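Local coordinates for alcohol dehydrogenase superfamily protein (Novosphingobium aromaticivorans, PDB 3GAZ) that probably acts as an NADP-dependent oxidoreductase of the medium-chain alcohol dehydrogenase superfamily, at residues V12-F20 and A49-P57. Numbering follows the deposited sequence.
Sequences VVEEANGPF and AKIRAGEAP
Asn-17 N donates to Arg-52 O (2.8 Å, 167° at the hydrogen), so the type II turn from Glu-15 to Gly-18 sits directly on the C-terminal end of helix 46-52, just where Gly-54 breaks the helix in a Schellman motif. Ala-16 CA brings a C-H to the same carbonyl oxygen, 3.4 Å from Arg-52 O. Arg-52 itself carries most of the side-chain contact. With CG anti to the backbone N (chi1 178°) and the chain extended as far as NE, it reaches across the turn and grips one atom side-on: NE lies 2.9 Å from Gly-18 O and NH2 3.2 Å from that oxygen, which stays in the guanidinium plane. NE comes in nearly along the C=O axis, whereas NH2 stands above the carbonyl plane. Phe-20 brings CE2 over one guanidinium face, off-centre, 3.6 Å from Arg-52 CZ, with the two planes 41° apart. Val-13 CG1 packs crosswise on Arg-52 CG. Farther along, Asn-17 OD1 rests against Ala-53 CB, and a water bridges Asn-17 ND2 to Ala-53 O. A leucine here, lacking NE and NH2, would probably leave Gly-18 O without its two donors and the turn less firmly set, and Phe-20 CE2 would lose the flat group it packs on. Helix 311-319 also touches Phe-20, through Ile-311. The contact thus joins the connection between antiparallel strands 7-13 and 20-26 to a helix of the GroES-like domain through both the backbone and the side chain of one arginine, two oppositely directed links that fix the turn's position on the helix end.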
# COMPACT_ATOMS: atom_id res chain seq x y z
N VAL A 12 -7.33 -6.77 14.15
CA VAL A 12 -6.17 -5.98 13.79
C VAL A 12 -4.89 -6.51 14.40
O VAL A 12 -4.85 -6.84 15.59
CB VAL A 12 -6.34 -4.51 14.27
CG1 VAL A 12 -5.14 -3.68 13.85
CG2 VAL A 12 -7.62 -3.92 13.71
N VAL A 13 -3.85 -6.63 13.58
CA VAL A 13 -2.55 -7.06 14.08
C VAL A 13 -1.87 -5.72 14.31
O VAL A 13 -1.60 -4.98 13.36
CB VAL A 13 -1.78 -7.90 13.04
CG1 VAL A 13 -0.39 -8.22 13.56
CG2 VAL A 13 -2.53 -9.19 12.76
N GLU A 14 -1.61 -5.40 15.57
CA GLU A 14 -1.02 -4.12 15.94
C GLU A 14 0.48 -4.01 15.75
O GLU A 14 0.98 -2.96 15.34
CB GLU A 14 -1.40 -3.80 17.39
CG GLU A 14 -2.87 -4.09 17.67
CD GLU A 14 -3.35 -3.53 18.99
OE1 GLU A 14 -2.66 -3.74 20.01
OE2 GLU A 14 -4.43 -2.91 19.01
N GLU A 15 1.20 -5.09 16.05
CA GLU A 15 2.65 -5.10 15.90
C GLU A 15 3.14 -6.48 15.49
O GLU A 15 2.40 -7.47 15.59
CB GLU A 15 3.34 -4.68 17.20
CG GLU A 15 3.06 -5.56 18.41
CD GLU A 15 1.77 -5.21 19.12
OE1 GLU A 15 1.53 -4.00 19.35
OE2 GLU A 15 0.99 -6.13 19.46
N ALA A 16 4.38 -6.55 15.03
CA ALA A 16 4.97 -7.81 14.60
C ALA A 16 4.73 -8.92 15.63
O ALA A 16 4.97 -8.73 16.82
CB ALA A 16 6.47 -7.64 14.37
N ASN A 17 4.23 -10.05 15.14
CA ASN A 17 3.94 -11.21 15.98
C ASN A 17 2.90 -10.97 17.05
O ASN A 17 2.72 -11.81 17.94
CB ASN A 17 5.24 -11.72 16.62
CG ASN A 17 6.26 -12.14 15.60
OD1 ASN A 17 5.97 -12.93 14.71
ND2 ASN A 17 7.47 -11.60 15.71
N GLY A 18 2.22 -9.84 16.98
CA GLY A 18 1.20 -9.54 17.97
C GLY A 18 -0.06 -10.36 17.75
O GLY A 18 -0.23 -10.99 16.70
N PRO A 19 -0.97 -10.38 18.73
CA PRO A 19 -2.21 -11.15 18.61
C PRO A 19 -3.20 -10.47 17.68
O PRO A 19 -3.07 -9.29 17.36
CB PRO A 19 -2.73 -11.18 20.05
CG PRO A 19 -2.27 -9.85 20.58
CD PRO A 19 -0.85 -9.78 20.07
N PHE A 20 -4.20 -11.22 17.22
CA PHE A 20 -5.23 -10.66 16.37
C PHE A 20 -6.19 -9.98 17.33
O PHE A 20 -6.92 -10.64 18.07
CB PHE A 20 -5.92 -11.78 15.58
CG PHE A 20 -5.09 -12.31 14.45
CD1 PHE A 20 -5.03 -11.61 13.24
CD2 PHE A 20 -4.32 -13.46 14.60
CE1 PHE A 20 -4.21 -12.05 12.20
CE2 PHE A 20 -3.50 -13.91 13.56
CZ PHE A 20 -3.45 -13.20 12.36
N ALA A 49 0.58 -14.92 7.59
CA ALA A 49 1.39 -15.16 8.77
C ALA A 49 2.75 -14.50 8.63
O ALA A 49 3.30 -13.99 9.60
CB ALA A 49 1.55 -16.66 9.01
N LYS A 50 3.31 -14.52 7.43
CA LYS A 50 4.60 -13.90 7.20
C LYS A 50 4.45 -12.40 7.42
O LYS A 50 5.34 -11.75 7.97
CB LYS A 50 5.09 -14.17 5.78
CG LYS A 50 6.45 -13.57 5.49
CD LYS A 50 6.86 -13.71 4.03
CE LYS A 50 7.79 -14.89 3.81
NZ LYS A 50 8.35 -14.86 2.42
N ILE A 51 3.31 -11.86 7.00
CA ILE A 51 3.03 -10.44 7.18
C ILE A 51 2.83 -10.12 8.66
O ILE A 51 3.27 -9.08 9.15
CB ILE A 51 1.76 -10.01 6.38
CG1 ILE A 51 2.06 -10.05 4.88
CG2 ILE A 51 1.33 -8.61 6.79
CD1 ILE A 51 0.81 -9.94 4.00
N ARG A 52 2.16 -11.02 9.38
CA ARG A 52 1.91 -10.84 10.80
C ARG A 52 3.23 -10.75 11.55
O ARG A 52 3.38 -9.98 12.50
CB ARG A 52 1.09 -12.01 11.35
CG ARG A 52 0.82 -11.95 12.84
CD ARG A 52 0.20 -13.25 13.33
NE ARG A 52 -0.18 -13.18 14.73
CZ ARG A 52 -0.51 -14.24 15.47
NH1 ARG A 52 -0.51 -15.45 14.93
NH2 ARG A 52 -0.86 -14.09 16.74
N ALA A 53 4.20 -11.56 11.12
CA ALA A 53 5.52 -11.58 11.74
C ALA A 53 6.38 -10.41 11.27
O ALA A 53 7.51 -10.23 11.74
CB ALA A 53 6.21 -12.91 11.43
N GLY A 54 5.85 -9.62 10.34
CA GLY A 54 6.58 -8.48 9.83
C GLY A 54 7.79 -8.89 9.00
O GLY A 54 8.80 -8.18 8.97
N GLU A 55 7.68 -10.03 8.32
CA GLU A 55 8.78 -10.52 7.51
C GLU A 55 8.36 -10.79 6.07
O GLU A 55 8.86 -11.72 5.43
CB GLU A 55 9.35 -11.80 8.13
CG GLU A 55 9.80 -11.62 9.57
CD GLU A 55 10.30 -12.91 10.19
OE1 GLU A 55 9.63 -13.96 10.02
OE2 GLU A 55 11.35 -12.88 10.87
N ALA A 56 7.43 -9.98 5.57
CA ALA A 56 6.94 -10.13 4.20
C ALA A 56 7.07 -8.81 3.44
O ALA A 56 6.07 -8.17 3.11
CB ALA A 56 5.48 -10.58 4.23
N PRO A 57 8.30 -8.38 3.15
CA PRO A 57 8.56 -7.13 2.42
C PRO A 57 7.85 -7.03 1.07
O PRO A 57 7.38 -5.95 0.70
CB PRO A 57 10.08 -7.11 2.29
CG PRO A 57 10.45 -8.57 2.29
CD PRO A 57 9.56 -9.11 3.38
O HOH W 1 9.36 -11.87 13.40